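Local coordinates for protein DNA ligase (Archaeoglobus fulgidus, PDB 3GDE) that probably seals nicks in double-stranded DNA during replication, recombination and repair, using ATP to join a 3'-hydroxyl to a 5'-phosphate, at residues E250-G255 with G399-L404; E235-A240 with E384-Y389; M244-V249 with Q376-S381; M228-V233 with G412-N417. All blocks are in the same frame, centred on the assembly; numbering follows the deposited sequence.

Contact 1: residues E250-G255 with G399-L404; sequences EWKFDG and GVMIKL. With PO4 (phosphate ion), chain C.
Glu-250 O is gripped twice from the strand 399-403: the N-H of Met-401 reaches it at 2.7 Å, tilted from the carbonyl plane, and the CA of Val-400 adds a C-H contact at 3.2 Å. The return bond, Glu-250 N to Met-401 O, is straighter at 166° and lies in the carbonyl plane. Two residues on, Lys-252 N bonds to Gly-399 O at 2.8 Å, coming in from above the plane of that carbonyl. Gly-399 sits at backbone angles where any CB would jam against the preceding carbonyl oxygen. This antiparallel pair brings together two signature motifs of the ATP-dependent ligases, the KxDG sequence starting at Lys-252 and the EGVMIK strand, in the adenylation domain. Glu-250, Lys-252 and Met-401 point to one face of it. There the extended chain of Lys-403 meets the Glu-250 carboxylate at about a right angle, and its NZ makes a salt bridge to OE1 (2.9 Å) on the syn side. Trp-418 and Phe-340 also lie against that lysine. Met-401 is bent at chi2 (-63°), which lays SD beside the aliphatic chain of Lys-252, 3.9 Å from CD. Beyond CD that chain bends at chi4, and NZ of Lys-252, predicted to carry the AMP, bonds a phosphate ion through O1 at 2.7 Å and pairs with Glu-398.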
loop_
_atom_site.group_PDB
_atom_site.type_symbol
_atom_site.label_atom_id
_atom_site.label_comp_id
_atom_site.label_asym_id
_atom_site.label_seq_id
_atom_site.Cartn_x
_atom_site.Cartn_y
_atom_site.Cartn_z
ATOM N N GLU A 250 10.174 -22.674 -10.587
ATOM C CA GLU A 250 10.932 -21.569 -11.148
ATOM C C GLU A 250 11.898 -21.056 -10.089
ATOM O O GLU A 250 11.763 -21.371 -8.916
ATOM C CB GLU A 250 9.992 -20.438 -11.575
ATOM C CG GLU A 250 9.036 -20.798 -12.703
ATOM C CD GLU A 250 7.707 -20.043 -12.649
ATOM O OE1 GLU A 250 7.579 -19.062 -11.877
ATOM O OE2 GLU A 250 6.779 -20.448 -13.389
ATOM N N TRP A 251 12.874 -20.270 -10.516
ATOM C CA TRP A 251 13.738 -19.547 -9.599
ATOM C C TRP A 251 12.919 -18.504 -8.841
ATOM O O TRP A 251 11.992 -17.924 -9.395
ATOM C CB TRP A 251 14.860 -18.848 -10.381
ATOM C CG TRP A 251 15.982 -19.747 -10.828
ATOM C CD1 TRP A 251 15.983 -21.118 -10.862
ATOM C CD2 TRP A 251 17.263 -19.336 -11.330
ATOM N NE1 TRP A 251 17.186 -21.582 -11.337
ATOM C CE2 TRP A 251 17.987 -20.510 -11.639
ATOM C CE3 TRP A 251 17.865 -18.089 -11.555
ATOM C CZ2 TRP A 251 19.289 -20.474 -12.148
ATOM C CZ3 TRP A 251 19.150 -18.052 -12.070
ATOM C CH2 TRP A 251 19.850 -19.237 -12.360
ATOM N N LYS A 252 13.242 -18.299 -7.566
ATOM C CA LYS A 252 12.851 -17.078 -6.887
ATOM C C LYS A 252 13.984 -16.060 -6.934
ATOM O O LYS A 252 15.012 -16.234 -6.271
ATOM C CB LYS A 252 12.437 -17.319 -5.439
ATOM C CG LYS A 252 11.843 -16.058 -4.846
ATOM C CD LYS A 252 11.280 -16.286 -3.478
ATOM C CE LYS A 252 10.356 -15.149 -3.093
ATOM N NZ LYS A 252 11.073 -13.853 -3.036
ATOM N N PHE A 253 13.765 -14.993 -7.703
ATOM C CA PHE A 253 14.758 -13.938 -7.926
ATOM C C PHE A 253 14.921 -12.936 -6.776
ATOM O O PHE A 253 13.969 -12.589 -6.087
ATOM C CB PHE A 253 14.439 -13.181 -9.222
ATOM C CG PHE A 253 14.406 -14.057 -10.442
ATOM C CD1 PHE A 253 15.582 -14.359 -11.131
ATOM C CD2 PHE A 253 13.198 -14.582 -10.906
ATOM C CE1 PHE A 253 15.554 -15.176 -12.263
ATOM C CE2 PHE A 253 13.156 -15.406 -12.034
ATOM C CZ PHE A 253 14.334 -15.704 -12.714
ATOM N N ASP A 254 16.151 -12.485 -6.577
ATOM C CA ASP A 254 16.412 -11.321 -5.746
ATOM C C ASP A 254 16.140 -10.096 -6.616
ATOM O O ASP A 254 17.019 -9.620 -7.348
ATOM C CB ASP A 254 17.857 -11.325 -5.230
ATOM C CG ASP A 254 18.165 -10.135 -4.318
ATOM O OD1 ASP A 254 17.312 -9.232 -4.181
ATOM O OD2 ASP A 254 19.267 -10.098 -3.732
ATOM N N GLY A 255 14.903 -9.614 -6.556
ATOM C CA GLY A 255 14.491 -8.453 -7.332
ATOM C C GLY A 255 13.172 -7.875 -6.858
ATOM O O GLY A 255 12.729 -8.164 -5.746
ATOM N N GLY A 399 16.182 -18.851 -4.018
ATOM C CA GLY A 399 15.607 -20.187 -3.918
ATOM C C GLY A 399 14.678 -20.474 -5.080
ATOM O O GLY A 399 14.949 -20.084 -6.224
ATOM N N VAL A 400 13.567 -21.139 -4.790
ATOM C CA VAL A 400 12.632 -21.535 -5.837
ATOM C C VAL A 400 11.176 -21.213 -5.527
ATOM O O VAL A 400 10.760 -21.201 -4.367
ATOM C CB VAL A 400 12.740 -23.050 -6.202
ATOM C CG1 VAL A 400 14.027 -23.343 -6.984
ATOM C CG2 VAL A 400 12.635 -23.921 -4.964
ATOM N N MET A 401 10.418 -20.945 -6.588
ATOM C CA MET A 401 8.970 -20.898 -6.502
ATOM C C MET A 401 8.464 -22.258 -6.938
ATOM O O MET A 401 8.941 -22.812 -7.931
ATOM C CB MET A 401 8.390 -19.790 -7.397
ATOM C CG MET A 401 8.850 -18.376 -7.046
ATOM S SD MET A 401 8.320 -17.864 -5.395
ATOM C CE MET A 401 6.546 -17.867 -5.585
ATOM N N ILE A 402 7.512 -22.798 -6.187
ATOM C CA ILE A 402 6.901 -24.088 -6.499
ATOM C C ILE A 402 5.398 -23.920 -6.664
ATOM O O ILE A 402 4.694 -23.573 -5.711
ATOM C CB ILE A 402 7.213 -25.144 -5.411
ATOM C CG1 ILE A 402 8.728 -25.407 -5.358
ATOM C CG2 ILE A 402 6.431 -26.440 -5.687
ATOM C CD1 ILE A 402 9.196 -26.157 -4.148
ATOM N N LYS A 403 4.906 -24.190 -7.871
ATOM C CA LYS A 403 3.526 -23.857 -8.235
ATOM C C LYS A 403 2.746 -25.044 -8.802
ATOM O O LYS A 403 3.305 -25.866 -9.518
ATOM C CB LYS A 403 3.523 -22.704 -9.248
ATOM C CG LYS A 403 4.355 -21.492 -8.841
ATOM C CD LYS A 403 4.445 -20.484 -9.958
ATOM C CE LYS A 403 4.990 -19.154 -9.444
ATOM N NZ LYS A 403 5.114 -18.164 -10.544
ATOM N N LEU A 404 1.453 -25.115 -8.489
ATOM C CA LEU A 404 0.554 -26.161 -8.995
ATOM C C LEU A 404 0.267 -25.912 -10.477
ATOM O O LEU A 404 -0.337 -24.886 -10.824
ATOM C CB LEU A 404 -0.771 -26.127 -8.236
ATOM C CG LEU A 404 -1.391 -27.339 -7.539
ATOM C CD1 LEU A 404 -2.901 -27.260 -7.698
ATOM C CD2 LEU A 404 -0.869 -28.693 -8.030
HETATM P P PO4 C . 9.744 -12.093 -0.088
HETATM O O1 PO4 C . 10.980 -12.075 -0.955
HETATM O O2 PO4 C . 9.488 -13.452 0.514
HETATM O O3 PO4 C . 9.907 -11.067 1.006
HETATM O O4 PO4 C . 8.557 -11.749 -0.948
#

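Contact 2: residues E235-A240 with E384-Y389; sequences ESLESA and EVRKMY
The guanidinium of Arg-386 has Leu-237 CD2 over one face, toward the rim, and Glu-238 OE1 at its edge; the other methyl of Leu-237, CD1, lies over a face of the Tyr-389 ring, 4.2 Å from the centroid, in a CH-pi contact. Here the first turn of helix 237-243 packs on helix 382-394 in the adenylation domain. Leu-237 carries the apolar packing: with CG anti to the backbone N (chi1 -170°) it reaches across and meets Val-385 tip to tip, CG to CG2 at 3.8 Å. Beside it the salt bridge is end-on, with both terminal nitrogens of Arg-386 on one oxygen: NH2 at 2.9 Å from Glu-238 OE1, on the syn lone pair, and NH1 at 3.0 Å from the same OE1, nearly along the C-O axis. Carboxylate and guanidinium are almost coplanar, 18° apart. A leucine in place of Arg-386 would probably leave the Glu-238 carboxylate without its mate and free to swing, and strip the flat cover from Leu-237 CD2. Ser-236 holds the N-cap position of helix 237-243, and its carbonyl O accepts both Ala-240 N and, from the same face of its plane, Ser-239 OG at 2.8 Å.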
loop_
_atom_site.group_PDB
_atom_site.type_symbol
_atom_site.label_atom_id
_atom_site.label_comp_id
_atom_site.label_asym_id
_atom_site.label_seq_id
_atom_site.Cartn_x
_atom_site.Cartn_y
_atom_site.Cartn_z
ATOM N N GLU A 235 7.532 -24.713 4.394
ATOM C CA GLU A 235 8.371 -25.177 5.500
ATOM C C GLU A 235 9.701 -25.693 4.972
ATOM O O GLU A 235 10.767 -25.342 5.481
ATOM C CB GLU A 235 7.664 -26.304 6.252
ATOM C CG GLU A 235 6.165 -26.086 6.478
ATOM C CD GLU A 235 5.413 -27.388 6.746
ATOM O OE1 GLU A 235 4.223 -27.482 6.354
ATOM O OE2 GLU A 235 6.012 -28.319 7.338
ATOM N N SER A 236 9.617 -26.528 3.937
ATOM C CA SER A 236 10.781 -27.116 3.296
ATOM C C SER A 236 10.477 -27.453 1.843
ATOM O O SER A 236 9.316 -27.506 1.428
ATOM C CB SER A 236 11.218 -28.387 4.031
ATOM O OG SER A 236 10.311 -29.451 3.786
ATOM N N LEU A 237 11.544 -27.701 1.090
ATOM C CA LEU A 237 11.477 -28.062 -0.319
ATOM C C LEU A 237 10.677 -29.353 -0.574
ATOM O O LEU A 237 9.799 -29.384 -1.442
ATOM C CB LEU A 237 12.905 -28.172 -0.856
ATOM C CG LEU A 237 13.197 -28.324 -2.341
ATOM C CD1 LEU A 237 14.496 -27.613 -2.647
ATOM C CD2 LEU A 237 13.293 -29.799 -2.708
ATOM N N GLU A 238 10.973 -30.402 0.191
ATOM C CA GLU A 238 10.339 -31.714 -0.008
ATOM C C GLU A 238 8.912 -31.827 0.542
ATOM O O GLU A 238 8.164 -32.714 0.133
ATOM C CB GLU A 238 11.219 -32.858 0.522
ATOM C CG GLU A 238 11.764 -32.658 1.933
ATOM C CD GLU A 238 13.032 -31.813 1.961
ATOM O OE1 GLU A 238 13.909 -32.019 1.090
ATOM O OE2 GLU A 238 13.151 -30.949 2.857
ATOM N N SER A 239 8.537 -30.936 1.457
ATOM C CA SER A 239 7.158 -30.881 1.942
ATOM C C SER A 239 6.260 -30.184 0.927
ATOM O O SER A 239 5.102 -30.573 0.734
ATOM C CB SER A 239 7.083 -30.157 3.279
ATOM O OG SER A 239 7.651 -28.864 3.181
ATOM N N ALA A 240 6.800 -29.148 0.290
ATOM C CA ALA A 240 6.101 -28.436 -0.775
ATOM C C ALA A 240 5.899 -29.345 -1.989
ATOM O O ALA A 240 4.787 -29.458 -2.514
ATOM C CB ALA A 240 6.873 -27.180 -1.165
ATOM N N GLU A 384 15.480 -33.079 -8.484
ATOM C CA GLU A 384 15.454 -32.113 -9.585
ATOM C C GLU A 384 15.194 -30.684 -9.092
ATOM O O GLU A 384 15.860 -29.742 -9.526
ATOM C CB GLU A 384 14.434 -32.515 -10.657
ATOM C CG GLU A 384 14.977 -33.478 -11.709
ATOM C CD GLU A 384 14.200 -33.420 -13.024
ATOM O OE1 GLU A 384 13.044 -32.931 -13.027
ATOM O OE2 GLU A 384 14.747 -33.869 -14.063
ATOM N N VAL A 385 14.239 -30.536 -8.176
ATOM C CA VAL A 385 13.932 -29.221 -7.605
ATOM C C VAL A 385 15.046 -28.700 -6.691
ATOM O O VAL A 385 15.305 -27.497 -6.670
ATOM C CB VAL A 385 12.491 -29.138 -6.979
ATOM C CG1 VAL A 385 12.081 -30.439 -6.339
ATOM C CG2 VAL A 385 12.349 -27.956 -6.001
ATOM N N ARG A 386 15.734 -29.599 -5.984
ATOM C CA ARG A 386 16.924 -29.211 -5.210
ATOM C C ARG A 386 18.088 -28.742 -6.099
ATOM O O ARG A 386 18.848 -27.853 -5.715
ATOM C CB ARG A 386 17.371 -30.321 -4.253
ATOM C CG ARG A 386 18.468 -29.873 -3.284
ATOM C CD ARG A 386 18.512 -30.714 -2.016
ATOM N NE ARG A 386 17.715 -30.138 -0.932
ATOM C CZ ARG A 386 16.669 -30.729 -0.352
ATOM N NH1 ARG A 386 16.261 -31.935 -0.738
ATOM N NH2 ARG A 386 16.031 -30.109 0.628
ATOM N N LYS A 387 18.205 -29.319 -7.291
ATOM C CA LYS A 387 19.222 -28.905 -8.256
ATOM C C LYS A 387 18.972 -27.486 -8.762
ATOM O O LYS A 387 19.914 -26.715 -8.954
ATOM C CB LYS A 387 19.275 -29.886 -9.432
ATOM C CG LYS A 387 20.455 -29.684 -10.376
ATOM C CD LYS A 387 20.810 -30.972 -11.130
ATOM C CE LYS A 387 20.064 -31.090 -12.457
ATOM N NZ LYS A 387 20.591 -30.143 -13.486
ATOM N N MET A 388 17.702 -27.157 -8.989
ATOM C CA MET A 388 17.305 -25.813 -9.417
ATOM C C MET A 388 17.518 -24.817 -8.286
ATOM O O MET A 388 18.071 -23.743 -8.497
ATOM C CB MET A 388 15.843 -25.791 -9.867
ATOM C CG MET A 388 15.594 -24.770 -10.953
ATOM S SD MET A 388 13.862 -24.487 -11.302
ATOM C CE MET A 388 13.986 -23.858 -12.970
ATOM N N TYR A 389 17.077 -25.203 -7.091
ATOM C CA TYR A 389 17.306 -24.475 -5.844
ATOM C C TYR A 389 18.787 -24.127 -5.655
ATOM O O TYR A 389 19.143 -22.954 -5.500
ATOM C CB TYR A 389 16.761 -25.319 -4.685
ATOM C CG TYR A 389 16.844 -24.734 -3.291
ATOM C CD1 TYR A 389 15.962 -23.741 -2.866
ATOM C CD2 TYR A 389 17.776 -25.223 -2.374
ATOM C CE1 TYR A 389 16.034 -23.226 -1.566
ATOM C CE2 TYR A 389 17.859 -24.719 -1.081
ATOM C CZ TYR A 389 16.989 -23.725 -0.684
ATOM O OH TYR A 389 17.077 -23.252 0.599
#

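Contact 3: residues M244-V249 with Q376-S381; sequences MRTAAV and QIVTDS
Arg-245 O meets carbon where a strand pair would offer an N-H: Asp-380 turns its CB to it at 3.2 Å and its CA at 3.4 Å, and a water lies within reach of both this oxygen and Asp-380 O, though its bonding is not certain. This is the frayed end of an antiparallel pair, the neighbouring strands 247-252 and 371-379 of the adenylation domain, running 155° apart here. Past it the pairing is regular. Ala-247 faces Thr-379 and Val-249 faces Ile-377 as hydrogen-bonded pairs, with Ala-248 and Val-378 as the non-hydrogen-bonded pair between them. The tightest bond is Val-249 N to Ile-377 O, 2.8 Å and 164°. C-H contacts from the CA atoms of Thr-246, Val-378, Ala-248 and Gln-376 fill in beside the N-H bonds. Ala-247, Val-249, Ile-377 and Thr-379 share one face, and on it Val-249 and Ile-377 touch helix 382-394. Ile-377 has CG1 between its backbone N and carbonyl carbon (chi1 57°), which sets CG1 3.8 Å from Val-249 CB. On the face of Ala-248 and Val-378, Thr-246 CG2 rests on Val-378 CG1 at 3.7 Å, and the extended Gln-376 chain lays its amide group against the Ala-248 methyl. An alanine at Gln-376 would be likely to leave a gap beside the Ala-248 methyl, where Leu-354 and Arg-358 also pack. Thr-379 closes the strand with an ST turn: its OG1 accepts Ser-381 N at 2.9 Å and bonds to Glu-384 OE1 as well.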
loop_
_atom_site.group_PDB
_atom_site.type_symbol
_atom_site.label_atom_id
_atom_site.label_comp_id
_atom_site.label_asym_id
_atom_site.label_seq_id
_atom_site.Cartn_x
_atom_site.Cartn_y
_atom_site.Cartn_z
ATOM N N MET A 244 1.907 -30.817 -3.494
ATOM C CA MET A 244 1.766 -30.947 -4.936
ATOM C C MET A 244 2.598 -32.161 -5.304
ATOM O O MET A 244 3.742 -32.283 -4.865
ATOM C CB MET A 244 2.321 -29.721 -5.653
ATOM C CG MET A 244 1.779 -28.401 -5.152
ATOM S SD MET A 244 2.775 -27.036 -5.762
ATOM C CE MET A 244 2.163 -25.697 -4.740
ATOM N N ARG A 245 2.030 -33.067 -6.090
ATOM C CA ARG A 245 2.738 -34.282 -6.478
ATOM C C ARG A 245 3.731 -33.944 -7.593
ATOM O O ARG A 245 4.934 -34.177 -7.462
ATOM C CB ARG A 245 1.744 -35.362 -6.917
ATOM C CG ARG A 245 0.623 -35.657 -5.901
ATOM C CD ARG A 245 1.037 -36.669 -4.822
ATOM N NE ARG A 245 1.289 -38.003 -5.377
ATOM C CZ ARG A 245 1.418 -39.119 -4.658
ATOM N NH1 ARG A 245 1.318 -39.092 -3.331
ATOM N NH2 ARG A 245 1.645 -40.274 -5.272
ATOM N N THR A 246 3.208 -33.391 -8.684
ATOM C CA THR A 246 4.015 -32.778 -9.729
ATOM C C THR A 246 3.889 -31.263 -9.554
ATOM O O THR A 246 2.828 -30.763 -9.169
ATOM C CB THR A 246 3.534 -33.208 -11.136
ATOM O OG1 THR A 246 3.416 -34.636 -11.186
ATOM C CG2 THR A 246 4.512 -32.764 -12.211
ATOM N N ALA A 247 4.972 -30.538 -9.823
ATOM C CA ALA A 247 5.014 -29.100 -9.571
ATOM C C ALA A 247 5.754 -28.354 -10.660
ATOM O O ALA A 247 6.763 -28.840 -11.182
ATOM C CB ALA A 247 5.658 -28.819 -8.220
ATOM N N ALA A 248 5.240 -27.177 -11.009
ATOM C CA ALA A 248 5.967 -26.234 -11.849
ATOM C C ALA A 248 6.931 -25.466 -10.945
ATOM O O ALA A 248 6.521 -24.901 -9.924
ATOM C CB ALA A 248 5.008 -25.291 -12.548
ATOM N N VAL A 249 8.212 -25.471 -11.300
ATOM C CA VAL A 249 9.241 -24.888 -10.448
ATOM C C VAL A 249 10.017 -23.835 -11.212
ATOM O O VAL A 249 10.454 -24.066 -12.335
ATOM C CB VAL A 249 10.228 -25.956 -9.879
ATOM C CG1 VAL A 249 11.160 -25.329 -8.841
ATOM C CG2 VAL A 249 9.483 -27.127 -9.248
ATOM N N GLN A 376 11.396 -22.596 -16.290
ATOM C CA GLN A 376 10.472 -23.417 -15.549
ATOM C C GLN A 376 10.733 -24.884 -15.838
ATOM O O GLN A 376 10.994 -25.265 -16.972
ATOM C CB GLN A 376 9.042 -23.045 -15.911
ATOM C CG GLN A 376 7.998 -23.652 -15.007
ATOM C CD GLN A 376 6.604 -23.389 -15.512
ATOM O OE1 GLN A 376 5.909 -22.512 -15.001
ATOM N NE2 GLN A 376 6.192 -24.123 -16.536
ATOM N N ILE A 377 10.683 -25.695 -14.791
ATOM C CA ILE A 377 10.662 -27.146 -14.939
ATOM C C ILE A 377 9.365 -27.681 -14.351
ATOM O O ILE A 377 8.731 -27.019 -13.527
ATOM C CB ILE A 377 11.894 -27.838 -14.293
ATOM C CG1 ILE A 377 12.011 -27.484 -12.804
ATOM C CG2 ILE A 377 13.170 -27.489 -15.071
ATOM C CD1 ILE A 377 12.695 -28.542 -11.955
ATOM N N VAL A 378 8.951 -28.854 -14.819
ATOM C CA VAL A 378 7.790 -29.543 -14.265
ATOM C C VAL A 378 8.274 -30.922 -13.821
ATOM O O VAL A 378 8.890 -31.642 -14.597
ATOM C CB VAL A 378 6.617 -29.640 -15.282
ATOM C CG1 VAL A 378 5.346 -30.103 -14.590
ATOM C CG2 VAL A 378 6.366 -28.294 -15.954
ATOM N N THR A 379 8.014 -31.281 -12.571
ATOM C CA THR A 379 8.666 -32.449 -11.982
ATOM C C THR A 379 7.983 -32.959 -10.720
ATOM O O THR A 379 7.277 -32.212 -10.042
ATOM C CB THR A 379 10.165 -32.148 -11.672
ATOM O OG1 THR A 379 10.829 -33.348 -11.247
ATOM C CG2 THR A 379 10.306 -31.068 -10.602
ATOM N N ASP A 380 8.194 -34.243 -10.428
ATOM C CA ASP A 380 7.821 -34.833 -9.144
ATOM C C ASP A 380 9.063 -35.234 -8.346
ATOM O O ASP A 380 8.958 -35.786 -7.250
ATOM C CB ASP A 380 6.848 -36.019 -9.315
ATOM C CG ASP A 380 7.400 -37.151 -10.206
ATOM O OD1 ASP A 380 6.584 -38.012 -10.626
ATOM O OD2 ASP A 380 8.623 -37.200 -10.491
ATOM N N SER A 381 10.236 -34.938 -8.903
ATOM C CA SER A 381 11.515 -35.328 -8.305
ATOM C C SER A 381 12.061 -34.272 -7.338
ATOM O O SER A 381 12.398 -33.161 -7.752
ATOM C CB SER A 381 12.539 -35.611 -9.414
ATOM O OG SER A 381 13.764 -36.095 -8.888
HETATM O O HOH W 1 6.850 -35.582 -5.955
#

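Contact 4: residues M228-V233 with G412-N417; sequences MMLAQV and GKRGKN. With PO4 (phosphate ion), chain B.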
loop_
_atom_site.group_PDB
_atom_site.type_symbol
_atom_site.label_atom_id
_atom_site.label_comp_id
_atom_site.label_asym_id
_atom_site.label_seq_id
_atom_site.Cartn_x
_atom_site.Cartn_y
_atom_site.Cartn_z
ATOM N N MET A 228 -1.668 -8.672 -7.424
ATOM C CA MET A 228 -0.862 -9.842 -7.762
ATOM C C MET A 228 -1.232 -11.069 -6.927
ATOM O O MET A 228 -1.601 -10.951 -5.754
ATOM C CB MET A 228 0.625 -9.525 -7.612
ATOM C CG MET A 228 1.109 -8.451 -8.560
ATOM S SD MET A 228 2.618 -7.760 -7.917
ATOM C CE MET A 228 3.092 -6.661 -9.260
ATOM N N MET A 229 -1.151 -12.238 -7.544
ATOM C CA MET A 229 -1.280 -13.496 -6.804
ATOM C C MET A 229 -0.047 -13.665 -5.923
ATOM O O MET A 229 1.074 -13.435 -6.371
ATOM C CB MET A 229 -1.426 -14.680 -7.764
ATOM C CG MET A 229 -1.631 -16.016 -7.085
ATOM S SD MET A 229 -2.068 -17.267 -8.282
ATOM C CE MET A 229 -2.419 -18.657 -7.202
ATOM N N LEU A 230 -0.256 -14.059 -4.672
ATOM C CA LEU A 230 0.843 -14.154 -3.710
ATOM C C LEU A 230 1.120 -15.589 -3.280
ATOM O O LEU A 230 0.212 -16.415 -3.264
ATOM C CB LEU A 230 0.535 -13.289 -2.482
ATOM C CG LEU A 230 0.256 -11.798 -2.693
ATOM C CD1 LEU A 230 -0.105 -11.147 -1.360
ATOM C CD2 LEU A 230 1.448 -11.099 -3.325
ATOM N N ALA A 231 2.370 -15.875 -2.907
ATOM C CA ALA A 231 2.769 -17.208 -2.457
ATOM C C ALA A 231 2.973 -17.307 -0.941
ATOM O O ALA A 231 3.373 -16.336 -0.288
ATOM C CB ALA A 231 4.019 -17.651 -3.181
ATOM N N GLN A 232 2.688 -18.486 -0.393
ATOM C CA GLN A 232 2.995 -18.806 1.002
ATOM C C GLN A 232 4.437 -19.286 1.156
ATOM O O GLN A 232 5.008 -19.846 0.231
ATOM C CB GLN A 232 2.059 -19.895 1.536
ATOM C CG GLN A 232 0.655 -19.420 1.853
ATOM C CD GLN A 232 -0.220 -20.545 2.389
ATOM O OE1 GLN A 232 0.280 -21.564 2.886
ATOM N NE2 GLN A 232 -1.539 -20.362 2.296
ATOM N N VAL A 233 5.021 -19.067 2.328
ATOM C CA VAL A 233 6.341 -19.620 2.607
ATOM C C VAL A 233 6.187 -21.111 2.938
ATOM O O VAL A 233 5.419 -21.480 3.814
ATOM C CB VAL A 233 7.096 -18.863 3.746
ATOM C CG1 VAL A 233 8.506 -19.435 3.931
ATOM C CG2 VAL A 233 7.171 -17.366 3.468
ATOM N N GLY A 412 -4.669 -11.136 -5.758
ATOM C CA GLY A 412 -4.677 -10.673 -4.376
ATOM C C GLY A 412 -4.672 -11.744 -3.309
ATOM O O GLY A 412 -4.686 -11.428 -2.129
ATOM N N LYS A 413 -4.626 -13.005 -3.726
ATOM C CA LYS A 413 -4.768 -14.132 -2.816
ATOM C C LYS A 413 -3.433 -14.794 -2.517
ATOM O O LYS A 413 -2.593 -14.951 -3.403
ATOM C CB LYS A 413 -5.737 -15.157 -3.410
ATOM C CG LYS A 413 -6.328 -16.154 -2.423
ATOM C CD LYS A 413 -7.410 -15.525 -1.522
ATOM C CE LYS A 413 -8.609 -14.993 -2.315
ATOM N NZ LYS A 413 -9.565 -16.068 -2.689
ATOM N N ARG A 414 -3.270 -15.185 -1.253
ATOM C CA ARG A 414 -2.077 -15.848 -0.750
ATOM C C ARG A 414 -2.422 -17.265 -0.252
ATOM O O ARG A 414 -2.532 -17.515 0.944
ATOM C CB ARG A 414 -1.446 -14.976 0.347
ATOM C CG ARG A 414 -0.321 -15.603 1.167
ATOM C CD ARG A 414 0.428 -14.539 1.980
ATOM N NE ARG A 414 1.747 -14.390 1.412
ATOM C CZ ARG A 414 2.322 -13.263 1.014
ATOM N NH1 ARG A 414 1.750 -12.068 1.156
ATOM N NH2 ARG A 414 3.525 -13.356 0.500
ATOM N N GLY A 415 -2.619 -18.187 -1.184
ATOM C CA GLY A 415 -2.910 -19.579 -0.836
ATOM C C GLY A 415 -1.721 -20.511 -1.027
ATOM O O GLY A 415 -0.588 -20.064 -1.239
ATOM N N LYS A 416 -1.990 -21.811 -0.963
ATOM C CA LYS A 416 -0.946 -22.821 -1.091
ATOM C C LYS A 416 -0.621 -23.223 -2.540
ATOM O O LYS A 416 0.229 -24.084 -2.759
ATOM C CB LYS A 416 -1.314 -24.056 -0.264
ATOM C CG LYS A 416 -1.344 -23.796 1.237
ATOM C CD LYS A 416 -1.405 -25.092 2.049
ATOM C CE LYS A 416 -1.795 -24.813 3.509
ATOM N NZ LYS A 416 -2.334 -26.042 4.190
ATOM N N ASN A 417 -1.278 -22.608 -3.524
ATOM C CA ASN A 417 -1.024 -22.943 -4.933
ATOM C C ASN A 417 0.359 -22.507 -5.434
ATOM O O ASN A 417 0.898 -23.078 -6.384
ATOM C CB ASN A 417 -2.121 -22.384 -5.840
ATOM C CG ASN A 417 -3.384 -23.247 -5.848
ATOM O OD1 ASN A 417 -4.442 -22.813 -6.317
ATOM N ND2 ASN A 417 -3.276 -24.470 -5.339
HETATM P P PO4 B . 5.211 -10.846 -0.745
HETATM O O1 PO4 B . 5.384 -10.184 -2.097
HETATM O O2 PO4 B . 4.891 -12.296 -0.991
HETATM O O3 PO4 B . 6.485 -10.756 0.066
HETATM O O4 PO4 B . 4.086 -10.175 -0.008
HETATM O O HOH W 2 -2.548 -17.914 -3.889
HETATM O O HOH W 3 -0.395 -18.985 -3.713
#
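Leu-230 N bonds Lys-413 O at 2.8 Å and 162°, the straighter of the two backbone hydrogen bonds between 228-233 and 412-417; the other, Gly-412 N to Met-228 O, is bent, with Gly-412 at a positive phi that favours glycine. Waters fill in where the strands part: one takes the N-H of Gly-415 at 2.7 Å and reaches Leu-230 O, and another lies between Leu-230 O and Gly-415 O. Among the side-chain bonds, Arg-414 NE donates to Ala-231 O at 3.1 Å from above the carbonyl plane, and Gln-232 NE2 makes a straight but weak bond to Arg-414 O. The charged contact is with a phosphate ion: Arg-414 NH1 bonds its O4 at 3.2 Å, and Lys-420 binds the same ion, consistent with the predicted ATP-binding role of both residues. By packing, Leu-230 CB sits over the centre of the guanidinium, 3.9 Å above it, and Met-229 CE touches Asn-417 CB at 4.0 Å. Around the pair, strand 256-262 lies against Met-228 and Leu-230 through Arg-257, while strand 419-422 borders 230-233, with Lys-420 on Ala-231 and Leu-419 on Gln-232.

Following the chain from the N terminus, strand 230-233 comes first, and contact 4 joins it to 412-417, closing the outermost loop around the other three. Helix 237-243 is next; contact 2 ties it to helix 382-394. Strand 247-252 then serves two contacts: its first half pairs with 371-379 in contact 3, its second half with 399-403 in contact 1. Contact 3 lies within the span of contact 2, whereas contact 1 crosses both. Strand 247-252 has 371-379 and 399-403 as neighbours, and a probable hydrogen bond from Lys-403 N to Ala-248 O ties contact 1 to contact 3. Helix 382-394 packs on these strands through Val-385, Met-388 and Tyr-389, while Met-401 CE touches Ala-231 CB of contact 4.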